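Long-range contacts in FAD linked oxidase-like protein (Myceliophthora thermophila, PDB 5L6G), which oxidises the C1 hydroxyl of xylooligosaccharides and related sugars to lactones, using a bicovalently bound FAD and reducing molecular oxygen to hydrogen peroxide: residues W253-L261 with P404-E412; S346-V356 with F436-M447. One frame throughout, in Å; residues are numbered along the deposited sequence.

Contact 1 (W253-L261 with P404-E412); sequences WGALQEWLL and PERHLFLYE. With XYP (beta-D-xylopyranose), chain H.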
# COMPACT_ATOMS: atom_id res chain seq x y z
N TRP A 253 14.34 -20.80 1.02
CA TRP A 253 13.70 -19.91 0.09
C TRP A 253 13.62 -20.56 -1.27
O TRP A 253 12.62 -20.41 -1.96
CB TRP A 253 14.50 -18.60 0.03
CG TRP A 253 13.84 -17.43 -0.59
CD1 TRP A 253 12.87 -17.40 -1.55
CD2 TRP A 253 14.18 -16.07 -0.32
NE1 TRP A 253 12.58 -16.10 -1.87
CE2 TRP A 253 13.38 -15.27 -1.14
CE3 TRP A 253 15.10 -15.47 0.55
CZ2 TRP A 253 13.46 -13.87 -1.12
CZ3 TRP A 253 15.19 -14.09 0.56
CH2 TRP A 253 14.36 -13.31 -0.25
N GLY A 254 14.67 -21.28 -1.67
CA GLY A 254 14.69 -21.94 -2.97
C GLY A 254 13.53 -22.91 -3.06
O GLY A 254 12.83 -22.97 -4.09
N ALA A 255 13.31 -23.67 -1.99
CA ALA A 255 12.19 -24.60 -1.94
C ALA A 255 10.86 -23.85 -1.98
O ALA A 255 9.95 -24.26 -2.68
CB ALA A 255 12.24 -25.45 -0.69
N LEU A 256 10.77 -22.77 -1.20
CA LEU A 256 9.53 -22.04 -1.07
C LEU A 256 9.10 -21.43 -2.40
O LEU A 256 7.92 -21.50 -2.77
CB LEU A 256 9.67 -20.95 -0.01
CG LEU A 256 8.44 -20.13 0.36
CD1 LEU A 256 7.38 -20.99 1.05
CD2 LEU A 256 8.89 -19.00 1.26
N GLN A 257 10.03 -20.80 -3.12
CA GLN A 257 9.68 -20.21 -4.40
C GLN A 257 9.28 -21.24 -5.44
O GLN A 257 8.36 -21.01 -6.23
CB GLN A 257 10.78 -19.31 -4.94
CG GLN A 257 12.03 -19.98 -5.43
CD GLN A 257 13.09 -18.97 -5.81
OE1 GLN A 257 12.91 -17.75 -5.62
NE2 GLN A 257 14.22 -19.47 -6.35
N GLU A 258 9.97 -22.38 -5.45
CA GLU A 258 9.63 -23.45 -6.37
C GLU A 258 8.21 -23.98 -6.06
O GLU A 258 7.39 -24.16 -6.97
CB GLU A 258 10.70 -24.55 -6.31
CG GLU A 258 10.54 -25.66 -7.32
CD GLU A 258 11.64 -26.72 -7.22
OE1 GLU A 258 12.79 -26.36 -6.90
OE2 GLU A 258 11.33 -27.90 -7.50
N TRP A 259 7.91 -24.15 -4.77
CA TRP A 259 6.57 -24.57 -4.34
C TRP A 259 5.51 -23.56 -4.81
O TRP A 259 4.51 -23.94 -5.39
CB TRP A 259 6.55 -24.71 -2.82
CG TRP A 259 5.23 -24.93 -2.17
CD1 TRP A 259 4.55 -26.12 -2.07
CD2 TRP A 259 4.44 -23.95 -1.50
NE1 TRP A 259 3.37 -25.92 -1.37
CE2 TRP A 259 3.28 -24.60 -1.02
CE3 TRP A 259 4.59 -22.58 -1.26
CZ2 TRP A 259 2.28 -23.93 -0.31
CZ3 TRP A 259 3.61 -21.91 -0.57
CH2 TRP A 259 2.47 -22.59 -0.09
N LEU A 260 5.75 -22.27 -4.57
CA LEU A 260 4.76 -21.25 -4.93
C LEU A 260 4.58 -21.19 -6.44
O LEU A 260 3.46 -21.19 -6.96
CB LEU A 260 5.18 -19.88 -4.40
CG LEU A 260 4.20 -18.72 -4.62
CD1 LEU A 260 2.87 -18.96 -3.93
CD2 LEU A 260 4.83 -17.43 -4.13
N LEU A 261 5.69 -21.17 -7.14
CA LEU A 261 5.70 -21.00 -8.57
C LEU A 261 5.02 -22.18 -9.26
O LEU A 261 4.40 -22.02 -10.31
CB LEU A 261 7.15 -20.82 -9.01
CG LEU A 261 7.52 -20.34 -10.39
CD1 LEU A 261 6.87 -19.01 -10.71
CD2 LEU A 261 9.05 -20.29 -10.47
N PRO A 404 1.81 -13.79 -13.28
CA PRO A 404 1.86 -14.79 -12.21
C PRO A 404 3.22 -15.47 -12.01
O PRO A 404 3.47 -16.03 -10.93
CB PRO A 404 0.76 -15.80 -12.59
CG PRO A 404 0.45 -15.56 -14.03
CD PRO A 404 0.94 -14.19 -14.41
N GLU A 405 4.10 -15.42 -13.02
CA GLU A 405 5.46 -15.94 -12.86
C GLU A 405 6.53 -14.85 -12.65
O GLU A 405 7.47 -15.01 -11.84
CB GLU A 405 5.80 -16.87 -14.03
CG GLU A 405 5.08 -18.21 -13.97
CD GLU A 405 3.62 -18.15 -14.35
OE1 GLU A 405 3.33 -17.71 -15.48
OE2 GLU A 405 2.74 -18.57 -13.54
N ARG A 406 6.41 -13.74 -13.36
CA ARG A 406 7.40 -12.66 -13.27
C ARG A 406 7.27 -11.88 -11.95
O ARG A 406 8.26 -11.35 -11.41
CB ARG A 406 7.23 -11.74 -14.48
CG ARG A 406 8.30 -10.67 -14.70
CD ARG A 406 7.92 -9.79 -15.89
NE ARG A 406 7.97 -10.54 -17.15
CZ ARG A 406 9.09 -10.84 -17.81
NH1 ARG A 406 10.28 -10.46 -17.33
NH2 ARG A 406 9.04 -11.53 -18.95
N HIS A 407 6.05 -11.81 -11.43
CA HIS A 407 5.77 -11.07 -10.21
C HIS A 407 5.34 -12.06 -9.17
O HIS A 407 4.15 -12.28 -8.94
CB HIS A 407 4.74 -9.99 -10.50
CG HIS A 407 5.18 -9.07 -11.58
ND1 HIS A 407 4.47 -8.87 -12.74
CD2 HIS A 407 6.34 -8.37 -11.72
CE1 HIS A 407 5.13 -8.04 -13.52
NE2 HIS A 407 6.26 -7.71 -12.92
N LEU A 408 6.34 -12.67 -8.57
CA LEU A 408 6.13 -13.80 -7.68
C LEU A 408 6.10 -13.39 -6.22
O LEU A 408 5.34 -13.98 -5.43
CB LEU A 408 7.27 -14.78 -7.87
CG LEU A 408 7.08 -16.12 -7.18
CD1 LEU A 408 5.80 -16.81 -7.64
CD2 LEU A 408 8.29 -17.00 -7.45
N PHE A 409 6.96 -12.42 -5.87
CA PHE A 409 7.15 -11.98 -4.49
C PHE A 409 7.07 -10.47 -4.42
O PHE A 409 7.58 -9.76 -5.28
CB PHE A 409 8.54 -12.35 -3.95
CG PHE A 409 8.77 -13.82 -3.79
CD1 PHE A 409 7.90 -14.59 -3.04
CD2 PHE A 409 9.85 -14.43 -4.39
CE1 PHE A 409 8.11 -15.93 -2.88
CE2 PHE A 409 10.06 -15.78 -4.26
CZ PHE A 409 9.19 -16.54 -3.49
N LEU A 410 6.43 -10.01 -3.36
CA LEU A 410 6.42 -8.62 -2.95
C LEU A 410 7.12 -8.49 -1.61
O LEU A 410 6.92 -9.29 -0.68
CB LEU A 410 4.98 -8.13 -2.84
CG LEU A 410 4.68 -6.78 -2.23
CD1 LEU A 410 5.27 -5.71 -3.13
CD2 LEU A 410 3.17 -6.61 -2.05
N TYR A 411 7.92 -7.45 -1.49
CA TYR A 411 8.76 -7.28 -0.32
C TYR A 411 8.56 -5.92 0.32
O TYR A 411 8.42 -4.91 -0.38
CB TYR A 411 10.22 -7.35 -0.69
CG TYR A 411 10.70 -8.58 -1.43
CD1 TYR A 411 10.37 -8.77 -2.78
CD2 TYR A 411 11.52 -9.50 -0.82
CE1 TYR A 411 10.86 -9.84 -3.50
CE2 TYR A 411 12.02 -10.58 -1.53
CZ TYR A 411 11.69 -10.75 -2.86
OH TYR A 411 12.17 -11.82 -3.57
N GLU A 412 8.58 -5.92 1.65
CA GLU A 412 8.70 -4.72 2.43
C GLU A 412 9.97 -4.86 3.26
O GLU A 412 10.13 -5.86 3.97
CB GLU A 412 7.51 -4.52 3.36
CG GLU A 412 7.55 -3.17 4.07
CD GLU A 412 6.41 -2.97 5.05
OE1 GLU A 412 5.64 -3.94 5.33
OE2 GLU A 412 6.30 -1.84 5.57
O1 XYP H . 2.98 -4.91 4.87
C1 XYP H . 2.64 -4.26 6.09
C2 XYP H . 2.48 -5.31 7.19
C3 XYP H . 2.31 -4.65 8.56
C4 XYP H . 3.44 -3.65 8.80
C5 XYP H . 3.55 -2.65 7.64
O2 XYP H . 1.33 -6.09 6.89
O3 XYP H . 2.22 -5.64 9.59
O4 XYP H . 3.17 -2.89 9.99
O5 XYP H . 3.66 -3.32 6.39
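Trp253 and Phe409 form the aromatic centre, an offset edge-to-face pair in which the indole turns its edge to the phenyl face, the planes standing at 79°. NE1 of Trp253 comes 3.5 Å from CE2 of Phe409. Because CG of Trp253 lies anti to the backbone N (chi1 -164°), the six-membered ring reaches on to Tyr411, where CZ2 of Trp253 meets OH of Tyr411 edge to edge at 3.4 Å; that hydroxyl is hydrogen-bonded to Thr349.

Farther along the helix, toward Leu261, the contacts are aliphatic. CB of Gln257 sits at the rim of the Phe409 ring, 3.5 Å from its CZ, and NE2 of Gln257 bonds to the carbonyl of Leu352. Leu260 and Leu408 run past each other in opposite directions, CD2 of Leu260 3.7 Å from CD1 of Leu408. At the more open end, CD1 of Leu261 lies 3.8 Å from CG of Glu405.

No hydrogen bond joins the two segments. Leu408 and Phe409 both face Thr349 as a classic beta bulge at the start of strand 409-417, which carries the substrate-binding Glu412 farther on. Helix 246-261 covers this bulged strand, with helix 354-368 and strand 374-381 also packing on Trp253.

Contact 2 (S346-V356 with F436-M447); sequences SLVTSALPPDV and FTGGLDSSDWGM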
# COMPACT_ATOMS: atom_id res chain seq x y z
N SER A 346 11.11 -1.30 -0.88
CA SER A 346 10.32 -2.40 -1.37
C SER A 346 10.95 -3.01 -2.59
O SER A 346 11.92 -2.47 -3.17
CB SER A 346 8.93 -1.86 -1.74
OG SER A 346 8.98 -1.17 -2.96
N LEU A 347 10.39 -4.15 -2.97
CA LEU A 347 10.73 -4.81 -4.19
C LEU A 347 9.56 -5.68 -4.60
O LEU A 347 8.74 -6.11 -3.78
CB LEU A 347 11.94 -5.74 -4.01
CG LEU A 347 13.36 -5.27 -4.27
CD1 LEU A 347 14.28 -6.45 -3.98
CD2 LEU A 347 13.58 -4.81 -5.68
N VAL A 348 9.51 -5.90 -5.91
CA VAL A 348 8.74 -6.97 -6.51
C VAL A 348 9.76 -7.73 -7.33
O VAL A 348 10.57 -7.13 -8.04
CB VAL A 348 7.65 -6.42 -7.43
CG1 VAL A 348 6.91 -7.55 -8.15
CG2 VAL A 348 6.66 -5.59 -6.61
N THR A 349 9.79 -9.05 -7.19
CA THR A 349 10.71 -9.85 -7.95
C THR A 349 10.02 -11.10 -8.50
O THR A 349 8.97 -11.54 -8.01
CB THR A 349 11.96 -10.33 -7.14
OG1 THR A 349 11.60 -11.42 -6.28
CG2 THR A 349 12.66 -9.24 -6.35
N SER A 350 10.65 -11.65 -9.52
CA SER A 350 10.39 -13.02 -9.96
C SER A 350 10.94 -13.98 -8.92
O SER A 350 11.39 -13.58 -7.85
CB SER A 350 11.12 -13.23 -11.29
OG SER A 350 12.51 -13.00 -11.12
N ALA A 351 10.92 -15.28 -9.23
CA ALA A 351 11.78 -16.21 -8.51
C ALA A 351 13.23 -15.71 -8.62
O ALA A 351 13.60 -15.03 -9.57
CB ALA A 351 11.64 -17.62 -9.05
N LEU A 352 14.03 -16.03 -7.62
CA LEU A 352 15.41 -15.56 -7.56
C LEU A 352 16.36 -16.68 -7.97
O LEU A 352 16.23 -17.80 -7.51
CB LEU A 352 15.71 -15.13 -6.13
CG LEU A 352 14.82 -14.00 -5.60
CD1 LEU A 352 15.21 -13.60 -4.19
CD2 LEU A 352 14.87 -12.82 -6.53
N PRO A 353 17.32 -16.38 -8.84
CA PRO A 353 18.34 -17.35 -9.12
C PRO A 353 19.16 -17.64 -7.85
O PRO A 353 19.28 -16.77 -6.99
CB PRO A 353 19.16 -16.72 -10.24
CG PRO A 353 18.85 -15.29 -10.25
CD PRO A 353 17.54 -15.10 -9.55
N PRO A 354 19.67 -18.87 -7.71
CA PRO A 354 20.40 -19.23 -6.49
C PRO A 354 21.58 -18.30 -6.15
O PRO A 354 21.83 -18.07 -4.99
CB PRO A 354 20.86 -20.65 -6.78
CG PRO A 354 19.74 -21.20 -7.61
CD PRO A 354 19.34 -20.07 -8.51
N ASP A 355 22.26 -17.78 -7.17
CA ASP A 355 23.34 -16.79 -6.98
C ASP A 355 22.83 -15.55 -6.24
O ASP A 355 23.52 -15.03 -5.34
CB ASP A 355 23.98 -16.41 -8.33
CG ASP A 355 22.94 -16.21 -9.47
OD1 ASP A 355 22.33 -17.23 -9.90
OD2 ASP A 355 22.75 -15.07 -9.95
N VAL A 356 21.63 -15.10 -6.59
CA VAL A 356 20.98 -13.99 -5.90
C VAL A 356 20.50 -14.44 -4.52
O VAL A 356 20.66 -13.71 -3.55
CB VAL A 356 19.81 -13.41 -6.71
CG1 VAL A 356 19.01 -12.39 -5.91
CG2 VAL A 356 20.33 -12.79 -8.00
N PHE A 436 19.66 -8.08 -4.45
CA PHE A 436 18.64 -8.63 -5.35
C PHE A 436 18.87 -8.16 -6.78
O PHE A 436 18.95 -8.95 -7.72
CB PHE A 436 17.21 -8.22 -4.95
CG PHE A 436 16.72 -8.77 -3.63
CD1 PHE A 436 17.05 -8.16 -2.42
CD2 PHE A 436 15.84 -9.86 -3.60
CE1 PHE A 436 16.54 -8.62 -1.23
CE2 PHE A 436 15.33 -10.33 -2.41
CZ PHE A 436 15.68 -9.72 -1.22
N THR A 437 18.98 -6.84 -6.95
CA THR A 437 18.87 -6.25 -8.28
C THR A 437 20.12 -6.47 -9.12
O THR A 437 20.03 -6.44 -10.35
CB THR A 437 18.51 -4.75 -8.22
OG1 THR A 437 19.52 -4.04 -7.51
CG2 THR A 437 17.15 -4.54 -7.54
N GLY A 438 21.26 -6.74 -8.48
CA GLY A 438 22.49 -7.06 -9.18
C GLY A 438 22.37 -8.30 -10.06
O GLY A 438 23.07 -8.42 -11.07
N GLY A 439 21.48 -9.21 -9.69
CA GLY A 439 21.33 -10.46 -10.41
C GLY A 439 20.03 -10.64 -11.14
O GLY A 439 19.75 -11.74 -11.60
N LEU A 440 19.23 -9.58 -11.28
CA LEU A 440 17.95 -9.65 -11.99
C LEU A 440 17.91 -8.59 -13.08
O LEU A 440 18.30 -7.43 -12.83
CB LEU A 440 16.80 -9.40 -11.03
CG LEU A 440 16.66 -10.35 -9.84
CD1 LEU A 440 15.63 -9.80 -8.87
CD2 LEU A 440 16.26 -11.73 -10.31
N ASP A 441 17.46 -8.95 -14.28
CA ASP A 441 17.22 -7.94 -15.30
C ASP A 441 16.11 -7.01 -14.79
O ASP A 441 15.30 -7.38 -13.95
CB ASP A 441 16.74 -8.56 -16.62
CG ASP A 441 16.65 -7.53 -17.74
OD1 ASP A 441 17.74 -7.16 -18.23
OD2 ASP A 441 15.53 -7.05 -18.12
N SER A 442 16.07 -5.80 -15.34
CA SER A 442 15.06 -4.83 -14.96
C SER A 442 13.64 -5.27 -15.32
O SER A 442 12.69 -4.76 -14.77
CB SER A 442 15.37 -3.48 -15.61
OG SER A 442 15.43 -3.64 -17.02
N SER A 443 13.49 -6.20 -16.24
CA SER A 443 12.20 -6.82 -16.50
C SER A 443 11.74 -7.78 -15.40
O SER A 443 10.59 -8.23 -15.41
CB SER A 443 12.22 -7.55 -17.85
OG SER A 443 13.03 -8.71 -17.76
N ASP A 444 12.62 -8.10 -14.46
CA ASP A 444 12.31 -9.07 -13.41
C ASP A 444 12.27 -8.48 -12.01
O ASP A 444 12.17 -9.19 -11.01
CB ASP A 444 13.29 -10.24 -13.51
CG ASP A 444 12.94 -11.18 -14.64
OD1 ASP A 444 11.93 -11.90 -14.52
OD2 ASP A 444 13.67 -11.20 -15.64
N TRP A 445 12.28 -7.15 -11.91
CA TRP A 445 12.00 -6.53 -10.62
C TRP A 445 11.42 -5.16 -10.79
O TRP A 445 11.63 -4.48 -11.81
CB TRP A 445 13.26 -6.49 -9.73
CG TRP A 445 14.32 -5.56 -10.20
CD1 TRP A 445 15.32 -5.83 -11.08
CD2 TRP A 445 14.49 -4.19 -9.82
NE1 TRP A 445 16.11 -4.72 -11.28
CE2 TRP A 445 15.63 -3.70 -10.50
CE3 TRP A 445 13.80 -3.33 -8.96
CZ2 TRP A 445 16.08 -2.39 -10.36
CZ3 TRP A 445 14.26 -2.03 -8.80
CH2 TRP A 445 15.39 -1.56 -9.52
N GLY A 446 10.65 -4.77 -9.78
CA GLY A 446 10.12 -3.43 -9.67
C GLY A 446 10.02 -3.06 -8.22
O GLY A 446 10.54 -3.76 -7.35
N MET A 447 9.35 -1.95 -7.94
CA MET A 447 9.13 -1.50 -6.57
C MET A 447 7.70 -1.03 -6.41
O MET A 447 7.00 -0.83 -7.39
CB MET A 447 10.14 -0.41 -6.21
CG MET A 447 11.53 -0.98 -5.96
SD MET A 447 12.82 0.26 -5.74
CE MET A 447 14.19 -0.76 -5.20
O HOH W 1 21.40 -13.74 -12.06
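Leu347 and Phe436 meet beside a short antiparallel pairing that adds edge strand 445-446 to the eight-stranded sheet. CD1 of Leu347 lies over one face of the Phe436 ring as a CH-pi contact, 3.4 Å from its CG. CG of Phe436 lies anti to the carbonyl carbon (chi1 -66°), which sets the ring against that methyl. CD2 of Leu347 approaches CE3 of Trp445 at 3.6 Å. CD1 of Leu352 lies 3.7 Å from CE2 of Phe436, and CD2 of Leu352 meets CD1 of Leu440. With an alanine replacing Phe436, the face under CD1 of Leu347 would be gone, and that methyl and CD1 of Leu352 would probably be left facing a gap.

Backbone bonds set this shell in place. Val348 and Gly446 are a hydrogen-bonded pair, Thr349 and Trp445 a non-hydrogen-bonded one, and Ser350 N extends the pairing to Asp444 O by a longer bond of 3.3 Å. Farther out, CG2 of Thr437 sits over the Trp445 ring, with Arg467 in cation-pi contact. Where helix 354-368 begins, CG2 of Val356 packs tightly against CA of Gly439 at 3.5 Å. One water donates to both OD2 of Asp355, at 2.8 Å, and O of Gly439, at 2.6 Å.

Followed from the N terminus, of the elements involved helix 246-261 comes first, then strand 341-349 with the turn into helix 354-368, then strand 409-417, and last helix 426-437 with strand 445-446. Contact 1 closes a loop of 142 residues and contact 2 one of 79; their segments alternate, so the two closures cross rather than nest. They meet on one sheet, where strands 341-349 and 409-417 are neighbours: Tyr411 N probably bonds to Leu347 O (2.8 Å), and its ring packs edge-to-face with Phe436. Contact 1 joins helix 246-261 to strand 409-417, which carries Glu412 to the substrate pocket; contact 2 joins helix 426-437 and strand 445-446 to strand 341-349.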